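Local atomic coordinates of ArCE4A (PDB entry 5LFZ), a protein that probably removes acetyl groups from N-acetylated polysaccharides such as chitin, as a metal-dependent deacetylase of carbohydrate esterase family 4. Residues Thr39-Asp44 with Ser178-Val183; Ser47-Pro52 with Leu186-His191; Asp88-Thr93 with Tyr123-Ala128; Pro137-Asp142 with Thr207-Ala212; Lys60-Tyr65 with Asp105-Gln110. One frame throughout, in Å; residues are numbered along the deposited sequence.

The five contacts spread around a NodB-type deacetylase built on a parallel sheet with helices outside it. Contacts 1 and 2, with centres 11 Å apart, are successive parts of one interface between helix 39-48 with the turn after it and helix 177-192. They close a long loop of chain within which contacts 3 and 5 are nested. Contact 5 uses helix 94-112 itself and contact 3 the loops before and after it; the two cross along the chain, their centres 21 Å apart. Contact 4 brings the C-terminal tail to strand 138-139 and touches contact 3 through Gly-124 against Trp-141 and Leu-140. Contact 3 lies nearest the nickel site, across the chain's centre from contact 1.

Contact 1: Thr39-Asp44 with Ser178-Val183; sequences TNRLLD and SSVKAV
Arg-41 and Leu-42 meet Val-180 and Val-183 where two neighbouring outer helices of the NodB fold, a distorted (beta/alpha) barrel, run side by side. The segment axes approach to 9.0 Å and diverge by just 5°, so the helices are parallel. Their backbones come nearest at Leu-42 and Val-180, whose CA atoms are 5.1 Å apart. Val-180 occupies the middle, and both of its methyls lie against Arg-41 CB. From there CG1 reaches on to the guanidinium end, 3.9 Å from Arg-41 NE and oblique to the flat group, while CG2 extends toward the backbone, 4.2 Å from Leu-42 N. The arginine chain turns at chi3 (67°) and crosses the valine at about a right angle; its NH1 continues to a salt bridge with Glu-177. Lys-181 NZ stands 4.6 Å from Arg-41 NH2, two like charges near each other, which Glu-177 probably offsets. On the buried side, Ser-179 sends its OG to the carbonyl of His-173. Phe-31 of strand 26-32 touches both Leu-42 and Val-183, so the sheet floors the groove between the helices. Leu-42 places CG anti to its backbone N (chi1 -177°) and thereby swings a methyl across toward the other helix. That methyl, CD1, packs 3.4 Å from Val-183 CG2, closer than usual for two carbons.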
# COMPACT_ATOMS: atom_id res chain seq x y z
N THR A 39 5.44 -10.77 -6.11
CA THR A 39 5.84 -9.38 -5.96
C THR A 39 6.85 -8.93 -7.02
O THR A 39 6.74 -7.82 -7.55
CB THR A 39 6.44 -9.14 -4.56
OG1 THR A 39 5.51 -9.60 -3.57
CG2 THR A 39 6.70 -7.65 -4.35
N ASN A 40 7.81 -9.78 -7.35
CA ASN A 40 8.79 -9.37 -8.35
C ASN A 40 8.20 -9.24 -9.75
O ASN A 40 8.59 -8.35 -10.51
CB ASN A 40 9.96 -10.34 -8.35
CG ASN A 40 10.93 -10.03 -7.23
OD1 ASN A 40 11.76 -9.13 -7.35
ND2 ASN A 40 10.80 -10.75 -6.12
N ARG A 41 7.26 -10.12 -10.11
CA ARG A 41 6.57 -9.98 -11.39
C ARG A 41 5.77 -8.70 -11.40
O ARG A 41 5.70 -8.00 -12.40
CB ARG A 41 5.66 -11.19 -11.65
CG ARG A 41 6.43 -12.44 -12.03
CD ARG A 41 5.58 -13.69 -11.86
NE ARG A 41 4.47 -13.72 -12.81
CZ ARG A 41 3.45 -14.57 -12.72
NH1 ARG A 41 3.41 -15.46 -11.73
NH2 ARG A 41 2.48 -14.54 -13.62
N LEU A 42 5.18 -8.38 -10.25
CA LEU A 42 4.42 -7.15 -10.08
C LEU A 42 5.33 -5.94 -10.28
O LEU A 42 4.98 -4.99 -10.98
CB LEU A 42 3.78 -7.15 -8.69
CG LEU A 42 2.87 -6.01 -8.25
CD1 LEU A 42 1.95 -5.68 -9.38
CD2 LEU A 42 2.07 -6.45 -7.03
N LEU A 43 6.51 -5.99 -9.68
CA LEU A 43 7.47 -4.90 -9.80
C LEU A 43 7.98 -4.79 -11.24
O LEU A 43 8.23 -3.69 -11.73
CB LEU A 43 8.64 -5.12 -8.85
CG LEU A 43 8.36 -4.91 -7.36
CD1 LEU A 43 9.51 -5.44 -6.54
CD2 LEU A 43 8.16 -3.43 -7.07
N ASP A 44 8.13 -5.93 -11.90
CA ASP A 44 8.54 -5.94 -13.30
C ASP A 44 7.52 -5.21 -14.15
O ASP A 44 7.88 -4.37 -14.98
CB ASP A 44 8.71 -7.38 -13.81
CG ASP A 44 9.96 -8.06 -13.26
OD1 ASP A 44 10.83 -7.36 -12.70
OD2 ASP A 44 10.06 -9.29 -13.39
N SER A 178 -3.62 -12.76 -9.80
CA SER A 178 -4.50 -11.84 -10.51
C SER A 178 -4.01 -10.40 -10.44
O SER A 178 -4.25 -9.63 -11.37
CB SER A 178 -5.94 -11.96 -10.01
OG SER A 178 -6.05 -11.75 -8.62
N SER A 179 -3.31 -10.02 -9.38
CA SER A 179 -2.74 -8.68 -9.33
C SER A 179 -1.65 -8.48 -10.39
O SER A 179 -1.57 -7.42 -11.01
CB SER A 179 -2.19 -8.40 -7.93
OG SER A 179 -3.26 -8.36 -7.01
N VAL A 180 -0.82 -9.50 -10.59
CA VAL A 180 0.18 -9.47 -11.65
C VAL A 180 -0.47 -9.29 -13.02
O VAL A 180 -0.03 -8.47 -13.82
CB VAL A 180 1.03 -10.75 -11.66
CG1 VAL A 180 1.99 -10.74 -12.83
CG2 VAL A 180 1.80 -10.88 -10.35
N LYS A 181 -1.52 -10.06 -13.27
CA LYS A 181 -2.21 -10.01 -14.55
C LYS A 181 -3.03 -8.73 -14.71
O LYS A 181 -3.22 -8.25 -15.83
CB LYS A 181 -3.10 -11.24 -14.72
CG LYS A 181 -2.32 -12.54 -14.91
CD LYS A 181 -3.24 -13.74 -15.00
CE LYS A 181 -2.70 -14.79 -15.97
NZ LYS A 181 -1.28 -14.54 -16.34
N ALA A 182 -3.50 -8.18 -13.60
CA ALA A 182 -4.31 -6.96 -13.65
C ALA A 182 -3.48 -5.72 -13.95
O ALA A 182 -3.94 -4.83 -14.66
CB ALA A 182 -5.05 -6.77 -12.34
N VAL A 183 -2.28 -5.66 -13.40
CA VAL A 183 -1.54 -4.40 -13.41
C VAL A 183 -1.25 -3.79 -14.79
O VAL A 183 -1.46 -2.59 -14.96
CB VAL A 183 -0.23 -4.54 -12.62
CG1 VAL A 183 0.82 -3.54 -13.11
CG2 VAL A 183 -0.53 -4.31 -11.17

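Contact 2: Ser47-Pro52 with Leu186-His191; sequences SEQHTP and LVSKLH
Val-187 is the residue of segment 186-191 on which the incoming turn rests. Two oxygens pack against its CG1 in van der Waals contact: Gln-49 OE1 at 3.2 Å and Thr-51 OG1 at 3.3 Å. Gln-49 sets CG anti to its carbonyl carbon (chi1 -58°) and extends beyond it, which carries the amide to Val-187 and Ser-188. One residue on, Ser-188 brings OG to 3.3 Å from Gln-49 OE1, but this is proximity without a hydrogen bond: the serine hydroxyl bonds to the carbonyl of Pro-184, and Gln-49 NE2 reaches that same carbonyl. A helical turn after Val-187 comes His-191, whose ring edge faces Gln-49, with CE1 4.1 Å from the backbone Gln-49 O. A water in the ring plane lies 2.7 Å from His-191 ND1 and donates to Gln-49 OE1 at 3.2 Å, bridging the segments. The amide is thus held at both ends, NE2 by Pro-184 and OE1 by the water, which probably sets its rotation. Thr-51 OG1 donates to Gln-49 O from 59° above the carbonyl plane. Leu-197 touches Thr-51, Val-187 and His-191, closing the inner side with strand 196-197. Two backbone bonds, His-50 N to Ser-47 O and Thr-51 N to Leu-46 O, with His-50 at positive phi as C-prime residue, end helix 39-48 in a Schellman motif before strand 54-57, a helix-to-strand connection of the barrel-like NodB fold.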
# COMPACT_ATOMS: atom_id res chain seq x y z
N SER A 47 7.52 -1.49 -13.47
CA SER A 47 8.70 -0.93 -14.11
C SER A 47 8.47 -0.71 -15.61
O SER A 47 8.84 0.33 -16.15
CB SER A 47 9.90 -1.85 -13.90
OG SER A 47 11.04 -1.37 -14.60
N GLU A 48 7.86 -1.69 -16.26
CA GLU A 48 7.64 -1.62 -17.71
C GLU A 48 6.79 -0.42 -18.11
O GLU A 48 6.91 0.09 -19.22
CB GLU A 48 7.01 -2.92 -18.21
CG GLU A 48 8.00 -4.06 -18.35
CD GLU A 48 7.35 -5.39 -18.66
OE1 GLU A 48 7.71 -6.40 -18.02
OE2 GLU A 48 6.47 -5.43 -19.55
N GLN A 49 5.95 0.05 -17.20
CA GLN A 49 5.13 1.22 -17.50
C GLN A 49 5.47 2.41 -16.62
O GLN A 49 4.64 3.31 -16.44
CB GLN A 49 3.65 0.87 -17.38
CG GLN A 49 3.24 -0.27 -18.30
CD GLN A 49 1.74 -0.42 -18.41
OE1 GLN A 49 1.02 0.57 -18.55
NE2 GLN A 49 1.27 -1.65 -18.35
N HIS A 50 6.69 2.42 -16.08
CA HIS A 50 7.24 3.55 -15.33
C HIS A 50 6.26 4.05 -14.28
O HIS A 50 5.97 5.24 -14.18
CB HIS A 50 7.62 4.68 -16.30
CG HIS A 50 8.35 5.81 -15.64
ND1 HIS A 50 7.95 7.13 -15.76
CD2 HIS A 50 9.46 5.83 -14.86
CE1 HIS A 50 8.78 7.90 -15.08
NE2 HIS A 50 9.70 7.14 -14.53
N THR A 51 5.74 3.12 -13.48
CA THR A 51 4.71 3.46 -12.52
C THR A 51 5.11 3.07 -11.11
O THR A 51 5.53 1.93 -10.88
CB THR A 51 3.38 2.75 -12.87
OG1 THR A 51 2.88 3.26 -14.12
CG2 THR A 51 2.36 2.98 -11.78
N PRO A 52 5.01 4.02 -10.17
CA PRO A 52 5.28 3.73 -8.76
C PRO A 52 4.04 3.23 -8.05
O PRO A 52 2.92 3.51 -8.47
CB PRO A 52 5.70 5.09 -8.22
CG PRO A 52 4.85 6.06 -9.00
CD PRO A 52 4.66 5.44 -10.38
N LEU A 186 -4.49 -2.31 -15.82
CA LEU A 186 -4.96 -1.30 -14.88
C LEU A 186 -4.21 0.02 -15.06
O LEU A 186 -4.81 1.09 -15.10
CB LEU A 186 -4.82 -1.80 -13.44
CG LEU A 186 -5.25 -0.77 -12.40
CD1 LEU A 186 -6.66 -0.28 -12.70
CD2 LEU A 186 -5.17 -1.32 -10.99
N VAL A 187 -2.89 -0.07 -15.19
CA VAL A 187 -2.07 1.12 -15.40
C VAL A 187 -2.43 1.80 -16.72
O VAL A 187 -2.63 3.02 -16.77
CB VAL A 187 -0.58 0.78 -15.39
CG1 VAL A 187 0.26 1.99 -15.75
CG2 VAL A 187 -0.18 0.25 -14.02
N SER A 188 -2.52 1.01 -17.79
CA SER A 188 -2.87 1.55 -19.11
C SER A 188 -4.19 2.30 -19.07
O SER A 188 -4.29 3.42 -19.57
CB SER A 188 -2.96 0.42 -20.14
OG SER A 188 -1.68 -0.15 -20.36
N LYS A 189 -5.20 1.69 -18.46
CA LYS A 189 -6.52 2.30 -18.41
C LYS A 189 -6.57 3.53 -17.50
O LYS A 189 -7.26 4.50 -17.81
CB LYS A 189 -7.57 1.28 -17.97
CG LYS A 189 -7.98 0.34 -19.11
CD LYS A 189 -9.00 -0.69 -18.66
CE LYS A 189 -9.43 -1.57 -19.82
NZ LYS A 189 -10.21 -0.82 -20.84
N LEU A 190 -5.85 3.51 -16.38
CA LEU A 190 -5.83 4.68 -15.50
C LEU A 190 -5.13 5.84 -16.20
O LEU A 190 -5.57 6.99 -16.11
CB LEU A 190 -5.17 4.35 -14.16
CG LEU A 190 -6.02 3.51 -13.21
CD1 LEU A 190 -5.19 3.03 -12.03
CD2 LEU A 190 -7.25 4.28 -12.74
N HIS A 191 -4.03 5.55 -16.89
CA HIS A 191 -3.38 6.57 -17.71
C HIS A 191 -4.31 7.11 -18.79
O HIS A 191 -4.41 8.31 -18.99
CB HIS A 191 -2.11 6.01 -18.36
CG HIS A 191 -0.94 5.95 -17.44
ND1 HIS A 191 0.18 5.19 -17.70
CD2 HIS A 191 -0.69 6.57 -16.26
CE1 HIS A 191 1.06 5.34 -16.73
NE2 HIS A 191 0.55 6.17 -15.84
O HOH W 1 0.41 3.51 -19.78

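Contact 3: Asp88-Thr93 with Tyr123-Ala128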
# COMPACT_ATOMS: atom_id res chain seq x y z
N ASP A 88 -5.85 -7.86 13.54
CA ASP A 88 -6.69 -6.70 13.81
C ASP A 88 -6.15 -6.01 15.05
O ASP A 88 -6.17 -6.59 16.13
CB ASP A 88 -8.15 -7.16 14.00
CG ASP A 88 -9.13 -6.03 14.27
OD1 ASP A 88 -8.73 -4.93 14.72
OD2 ASP A 88 -10.34 -6.26 14.05
N ILE A 89 -5.66 -4.78 14.90
CA ILE A 89 -4.98 -4.11 16.01
C ILE A 89 -5.94 -3.78 17.14
O ILE A 89 -5.51 -3.58 18.28
CB ILE A 89 -4.27 -2.80 15.57
CG1 ILE A 89 -5.28 -1.72 15.22
CG2 ILE A 89 -3.31 -3.06 14.42
CD1 ILE A 89 -4.66 -0.38 14.92
N THR A 90 -7.24 -3.72 16.85
CA THR A 90 -8.21 -3.39 17.88
C THR A 90 -8.46 -4.57 18.81
O THR A 90 -9.13 -4.44 19.83
CB THR A 90 -9.56 -2.93 17.29
OG1 THR A 90 -10.24 -4.04 16.70
CG2 THR A 90 -9.35 -1.84 16.25
N LYS A 91 -7.90 -5.73 18.45
CA LYS A 91 -7.98 -6.91 19.30
C LYS A 91 -6.84 -6.95 20.30
O LYS A 91 -6.80 -7.82 21.17
CB LYS A 91 -7.93 -8.19 18.47
CG LYS A 91 -9.09 -8.43 17.51
CD LYS A 91 -8.88 -9.77 16.83
CE LYS A 91 -9.83 -10.01 15.68
NZ LYS A 91 -9.46 -11.26 14.95
N LEU A 92 -5.89 -6.02 20.18
CA LEU A 92 -4.64 -6.14 20.91
C LEU A 92 -4.50 -5.19 22.09
O LEU A 92 -5.21 -4.19 22.20
CB LEU A 92 -3.46 -5.92 19.96
CG LEU A 92 -3.44 -6.84 18.73
CD1 LEU A 92 -2.25 -6.52 17.86
CD2 LEU A 92 -3.42 -8.30 19.16
N THR A 93 -3.56 -5.53 22.97
CA THR A 93 -3.17 -4.67 24.07
C THR A 93 -2.23 -3.59 23.58
O THR A 93 -1.81 -3.60 22.42
CB THR A 93 -2.48 -5.46 25.19
OG1 THR A 93 -1.29 -6.07 24.67
CG2 THR A 93 -3.40 -6.54 25.73
N TYR A 123 -7.49 -5.25 7.76
CA TYR A 123 -8.95 -5.25 7.66
C TYR A 123 -9.55 -3.85 7.77
O TYR A 123 -10.76 -3.69 7.85
CB TYR A 123 -9.57 -6.17 8.73
CG TYR A 123 -8.86 -7.51 8.82
CD1 TYR A 123 -9.04 -8.48 7.85
CD2 TYR A 123 -8.01 -7.79 9.88
CE1 TYR A 123 -8.39 -9.70 7.92
CE2 TYR A 123 -7.35 -9.00 9.96
CZ TYR A 123 -7.54 -9.96 8.98
OH TYR A 123 -6.88 -11.16 9.07
N GLY A 124 -8.69 -2.84 7.77
CA GLY A 124 -9.12 -1.46 7.92
C GLY A 124 -9.57 -1.12 9.33
O GLY A 124 -10.12 -0.05 9.59
N ALA A 125 -9.33 -2.05 10.26
CA ALA A 125 -9.85 -1.92 11.62
C ALA A 125 -8.94 -1.04 12.46
O ALA A 125 -7.75 -1.31 12.58
CB ALA A 125 -10.00 -3.29 12.25
N HIS A 126 -9.52 0.01 13.04
CA HIS A 126 -8.77 0.93 13.88
C HIS A 126 -9.72 1.71 14.78
O HIS A 126 -10.94 1.54 14.71
CB HIS A 126 -7.94 1.89 13.01
CG HIS A 126 -8.77 2.91 12.29
ND1 HIS A 126 -8.85 4.22 12.69
CD2 HIS A 126 -9.57 2.80 11.20
CE1 HIS A 126 -9.66 4.88 11.88
NE2 HIS A 126 -10.11 4.04 10.96
N GLY A 127 -9.16 2.55 15.64
CA GLY A 127 -9.96 3.35 16.55
C GLY A 127 -9.05 4.32 17.28
O GLY A 127 -7.90 4.00 17.54
N ALA A 128 -9.57 5.50 17.60
CA ALA A 128 -8.78 6.58 18.18
C ALA A 128 -7.92 6.14 19.36
O ALA A 128 -6.78 6.58 19.51
CB ALA A 128 -9.68 7.73 18.61
O HOH W 2 -6.20 -3.50 12.30
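Van der Waals packing brings Asp-88, Ile-89 and Thr-90 against Ala-125 and its neighbours. The Ala-125 methyl lies against the Asp-88 carboxylate, with CB 3.2 Å from OD1. Thr-90 CG2 reaches the backbone on the next residue, 3.7 Å from His-126 CA. Ile-89 CG1 stands 3.6 Å from Ala-125 O. Tyr-123 contributes a ring edge: CE2 comes to 4.0 Å from the backbone Asp-88 N, which lies near the plane of the ring.

Between the two segments the polar link is by water; the direct bonds that shape the contact lie inside segment 88-93 and concentrate on one oxygen. Asp-88 OD1 accepts from Thr-90 OG1 at 2.6 Å and from Thr-90 N at 2.9 Å, the latter bond making an Asx turn. The threonine torsion (chi1 71°) sets OG1 between its backbone N and carbonyl carbon, within range of OD1, and leaves CG2 for the other segment. Both donors come to one face of the carboxylate, and the Ala-125 methyl lies over the other.

The water accepts from Ile-89 N and donates to Ala-125 O, 2.7 Å away, joining two backbone groups. His-126 turns elsewhere, with ND1 bonded to Asp-131.

Tyr-123 stacks edge-to-face on His-86, a nickel ligand, and its side chain lies about 6 Å from the metal. The Asx turn at Asp-88 packs against the loop carrying this tyrosine, beside the metal site of a CE4 deacetylase.

Contact 4: Pro137-Asp142 with Thr207-Ala212; sequences PLVLWD and TDFKPA
Pro-137 and Phe-209 form the dense part of this contact. The proline lies over one face of the ring, its CB 3.8 Å from the ring centroid and 21° off the ring normal, a CH-pi contact displaced toward the rim. Val-139 comes from another direction: its CG2 lies in the ring plane, 3.7 Å from Phe-209 CZ, so face and edge are both used. Phe-209 extends its ring to this place with CG anti to its backbone N (chi1 -167°). The same ring stacks with Phe-204 and meets Tyr-215, making a small aromatic cluster. Close by, Pro-137 CA lies 3.5 Å from Lys-210 O, a bent CA-H...O contact (126° at H). The backbones stay close one residue on, with Pro-137 N 3.5 Å from Pro-211 CA.

The loose part is the rings and outward side chains. Lys-210, Pro-211 and Ala-212 direct their CB atoms away from segment 137-142, and Pro-137 CD approaches Pro-211 CG only to 4.5 Å. Leu-138 CD1 touches the Ala-212 backbone rather than its methyl, 3.9 Å from CA.

Beyond this point backbone bonds join Leu-138 to Lys-213 and Tyr-215: the contact leads into a two-strand parallel sheet, 138-139 with 214-215, by which the C-terminal tail joins the fold.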
# COMPACT_ATOMS: atom_id res chain seq x y z
N PRO A 137 0.98 8.10 10.05
CA PRO A 137 -0.40 8.24 9.58
C PRO A 137 -0.99 6.88 9.24
O PRO A 137 -0.28 6.02 8.73
CB PRO A 137 -0.27 9.11 8.33
CG PRO A 137 1.05 9.83 8.49
CD PRO A 137 1.93 8.86 9.22
N LEU A 138 -2.27 6.69 9.53
CA LEU A 138 -2.96 5.47 9.13
C LEU A 138 -3.57 5.69 7.74
O LEU A 138 -4.36 6.60 7.53
CB LEU A 138 -4.05 5.08 10.14
CG LEU A 138 -3.58 4.51 11.48
CD1 LEU A 138 -3.05 5.60 12.41
CD2 LEU A 138 -4.70 3.74 12.15
N VAL A 139 -3.18 4.84 6.79
CA VAL A 139 -3.65 5.01 5.43
C VAL A 139 -4.62 3.91 5.05
O VAL A 139 -4.25 2.74 4.95
CB VAL A 139 -2.47 5.04 4.44
CG1 VAL A 139 -2.98 5.22 3.01
CG2 VAL A 139 -1.48 6.15 4.83
N LEU A 140 -5.88 4.29 4.85
CA LEU A 140 -6.90 3.35 4.39
C LEU A 140 -7.02 3.47 2.88
O LEU A 140 -6.01 3.49 2.18
CB LEU A 140 -8.24 3.61 5.08
CG LEU A 140 -8.35 3.22 6.57
CD1 LEU A 140 -7.79 1.83 6.82
CD2 LEU A 140 -7.66 4.23 7.46
N TRP A 141 -8.25 3.54 2.38
CA TRP A 141 -8.51 3.52 0.94
C TRP A 141 -9.94 3.98 0.64
O TRP A 141 -10.80 3.93 1.51
CB TRP A 141 -8.30 2.11 0.37
CG TRP A 141 -9.22 1.10 1.00
CD1 TRP A 141 -10.49 0.76 0.59
CD2 TRP A 141 -8.96 0.31 2.17
NE1 TRP A 141 -11.02 -0.20 1.42
CE2 TRP A 141 -10.10 -0.49 2.40
CE3 TRP A 141 -7.86 0.20 3.03
CZ2 TRP A 141 -10.17 -1.39 3.46
CZ3 TRP A 141 -7.94 -0.69 4.09
CH2 TRP A 141 -9.08 -1.48 4.29
N ASP A 142 -10.19 4.40 -0.59
CA ASP A 142 -11.56 4.73 -0.96
C ASP A 142 -12.06 3.80 -2.07
O ASP A 142 -13.26 3.73 -2.33
CB ASP A 142 -11.68 6.20 -1.38
CG ASP A 142 -10.92 6.51 -2.65
OD1 ASP A 142 -9.85 5.91 -2.87
OD2 ASP A 142 -11.39 7.37 -3.42
N THR A 207 -0.39 18.40 2.13
CA THR A 207 -1.55 18.37 3.02
C THR A 207 -1.13 18.07 4.46
O THR A 207 0.02 17.71 4.71
CB THR A 207 -2.58 17.32 2.58
OG1 THR A 207 -2.06 16.01 2.82
CG2 THR A 207 -2.90 17.48 1.10
N ASP A 208 -2.06 18.22 5.39
CA ASP A 208 -1.77 17.96 6.80
C ASP A 208 -1.89 16.46 7.10
O ASP A 208 -2.94 15.97 7.51
CB ASP A 208 -2.70 18.76 7.71
CG ASP A 208 -2.15 18.91 9.11
OD1 ASP A 208 -0.91 18.86 9.26
OD2 ASP A 208 -2.95 19.09 10.05
N PHE A 209 -0.78 15.77 6.90
CA PHE A 209 -0.71 14.31 6.92
C PHE A 209 0.04 13.84 8.16
O PHE A 209 1.26 13.72 8.14
CB PHE A 209 -0.02 13.84 5.65
CG PHE A 209 -0.14 12.38 5.38
CD1 PHE A 209 -1.37 11.75 5.44
CD2 PHE A 209 0.97 11.64 5.01
CE1 PHE A 209 -1.49 10.40 5.18
CE2 PHE A 209 0.86 10.29 4.75
CZ PHE A 209 -0.37 9.67 4.83
N LYS A 210 -0.69 13.57 9.24
CA LYS A 210 -0.03 13.43 10.55
C LYS A 210 -0.24 12.05 11.19
O LYS A 210 -1.25 11.39 10.94
CB LYS A 210 -0.52 14.55 11.48
CG LYS A 210 0.62 15.35 12.10
CD LYS A 210 0.33 16.82 12.23
CE LYS A 210 1.65 17.60 12.23
NZ LYS A 210 2.62 17.02 11.25
N PRO A 211 0.73 11.60 12.02
CA PRO A 211 0.64 10.31 12.69
C PRO A 211 -0.61 10.16 13.56
O PRO A 211 -1.17 11.16 14.00
CB PRO A 211 1.89 10.27 13.57
CG PRO A 211 2.83 11.22 12.94
CD PRO A 211 2.00 12.29 12.33
N ALA A 212 -1.01 8.91 13.81
CA ALA A 212 -2.13 8.58 14.68
C ALA A 212 -3.47 9.11 14.16
O ALA A 212 -4.44 9.20 14.91
CB ALA A 212 -1.87 9.10 16.09

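Contact 5: Lys60-Tyr65 with Asp105-Gln110; sequences KNVKKY and DEAIEQ
Val-62 packs against helix 94-112 at Ala-107. Its CB lies 3.9 Å from Ala-107 CB, the two beta carbons facing each other across the interface. From there the side chain splits. CG1 stands anti to the valine's own N (chi1 167°) and reaches the helix backbone, 3.3 Å from Ala-107 O, while staying 3.7 Å from the Ala-107 methyl. CG2, beside the backbone N, looks to the next residue and approaches Ile-108 CG1 more loosely, at 4.4 Å. Val-57 of strand 54-57 touches both Val-62 and Ile-108, so the sheet lies beneath this pair. The short alanine side chain is consistent with the close backbones: Lys-63 CA and Ala-107 CA are 5.9 Å apart.

Lys-63 covers the outer margin. The bend at chi2 (-96°) sends its chain across the helix, over the Ala-107 methyl; CE passes 4.0 Å from Ala-107 CB, and NZ continues to Glu-106 OE1, 3.7 Å away. That distance makes a long salt bridge. Val-62 also opens a type I turn to Tyr-65, which precedes helix 66-74 as its N-cap residue. The chemistry divides accordingly: contact between aliphatic groups and a helix backbone does most of the joining, and the long ion pair between exposed residues probably adds a weak electrostatic attraction at the exposed margin.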
# COMPACT_ATOMS: atom_id res chain seq x y z
N LYS A 60 6.19 -10.32 8.89
CA LYS A 60 6.53 -11.74 8.87
C LYS A 60 7.04 -12.16 7.49
O LYS A 60 7.92 -13.02 7.38
CB LYS A 60 5.32 -12.59 9.26
CG LYS A 60 4.15 -12.48 8.29
CD LYS A 60 2.94 -13.29 8.72
CE LYS A 60 1.80 -13.11 7.72
NZ LYS A 60 0.56 -13.84 8.11
N ASN A 61 6.51 -11.53 6.44
CA ASN A 61 6.87 -11.85 5.06
C ASN A 61 8.17 -11.16 4.66
O ASN A 61 8.89 -11.63 3.78
CB ASN A 61 5.76 -11.43 4.09
CG ASN A 61 4.55 -12.34 4.14
OD1 ASN A 61 4.59 -13.43 4.71
ND2 ASN A 61 3.46 -11.90 3.53
N VAL A 62 8.45 -10.04 5.31
CA VAL A 62 9.58 -9.19 4.95
C VAL A 62 10.92 -9.89 5.19
O VAL A 62 11.85 -9.75 4.40
CB VAL A 62 9.53 -7.86 5.73
CG1 VAL A 62 10.85 -7.10 5.62
CG2 VAL A 62 8.36 -7.01 5.23
N LYS A 63 10.98 -10.64 6.29
CA LYS A 63 12.16 -11.44 6.63
C LYS A 63 12.68 -12.27 5.46
O LYS A 63 13.89 -12.37 5.25
CB LYS A 63 11.84 -12.37 7.80
CG LYS A 63 11.15 -11.69 8.96
CD LYS A 63 12.16 -11.31 10.02
CE LYS A 63 11.50 -10.60 11.18
NZ LYS A 63 12.47 -9.76 11.92
N LYS A 64 11.75 -12.84 4.71
CA LYS A 64 12.07 -13.74 3.61
C LYS A 64 12.42 -13.00 2.32
O LYS A 64 12.96 -13.60 1.39
CB LYS A 64 10.89 -14.69 3.34
CG LYS A 64 10.48 -15.52 4.54
CD LYS A 64 9.30 -16.43 4.20
CE LYS A 64 8.07 -15.61 3.86
NZ LYS A 64 6.87 -16.47 3.64
N TYR A 65 12.10 -11.71 2.26
CA TYR A 65 12.23 -10.97 1.01
C TYR A 65 13.05 -9.68 1.06
O TYR A 65 12.57 -8.63 0.62
CB TYR A 65 10.84 -10.61 0.49
CG TYR A 65 10.11 -11.77 -0.15
CD1 TYR A 65 9.33 -12.62 0.62
CD2 TYR A 65 10.19 -11.99 -1.51
CE1 TYR A 65 8.66 -13.67 0.04
CE2 TYR A 65 9.52 -13.03 -2.10
CZ TYR A 65 8.76 -13.87 -1.32
OH TYR A 65 8.09 -14.92 -1.91
N ASP A 105 8.82 -2.75 11.69
CA ASP A 105 9.83 -1.73 11.42
C ASP A 105 11.22 -2.35 11.38
O ASP A 105 12.04 -2.00 10.52
CB ASP A 105 9.80 -0.61 12.46
CG ASP A 105 8.62 0.33 12.27
OD1 ASP A 105 7.97 0.25 11.22
OD2 ASP A 105 8.37 1.16 13.17
N GLU A 106 11.51 -3.26 12.31
CA GLU A 106 12.83 -3.87 12.36
C GLU A 106 13.06 -4.68 11.10
O GLU A 106 14.15 -4.65 10.52
CB GLU A 106 12.99 -4.76 13.59
CG GLU A 106 14.34 -5.45 13.64
CD GLU A 106 14.32 -6.74 14.45
OE1 GLU A 106 13.25 -7.36 14.59
OE2 GLU A 106 15.40 -7.13 14.95
N ALA A 107 12.04 -5.41 10.68
CA ALA A 107 12.15 -6.24 9.49
C ALA A 107 12.41 -5.38 8.25
O ALA A 107 13.28 -5.70 7.43
CB ALA A 107 10.88 -7.08 9.31
N ILE A 108 11.66 -4.29 8.12
CA ILE A 108 11.82 -3.39 6.98
C ILE A 108 13.20 -2.72 7.01
O ILE A 108 13.88 -2.59 5.99
CB ILE A 108 10.71 -2.32 6.95
CG1 ILE A 108 9.35 -2.96 6.67
CG2 ILE A 108 11.00 -1.26 5.88
CD1 ILE A 108 8.17 -2.02 6.90
N GLU A 109 13.65 -2.31 8.20
CA GLU A 109 14.95 -1.66 8.29
C GLU A 109 16.06 -2.66 7.95
O GLU A 109 16.97 -2.33 7.20
CB GLU A 109 15.16 -1.06 9.68
CG GLU A 109 16.13 0.13 9.69
CD GLU A 109 17.57 -0.30 9.51
OE1 GLU A 109 17.89 -1.45 9.89
OE2 GLU A 109 18.38 0.50 9.00
N GLN A 110 15.96 -3.88 8.47
CA GLN A 110 16.98 -4.88 8.19
C GLN A 110 17.02 -5.23 6.70
O GLN A 110 18.09 -5.44 6.12
CB GLN A 110 16.75 -6.15 9.02
CG GLN A 110 17.84 -7.20 8.87
CD GLN A 110 19.19 -6.72 9.36
OE1 GLN A 110 19.29 -5.93 10.30
NE2 GLN A 110 20.25 -7.19 8.71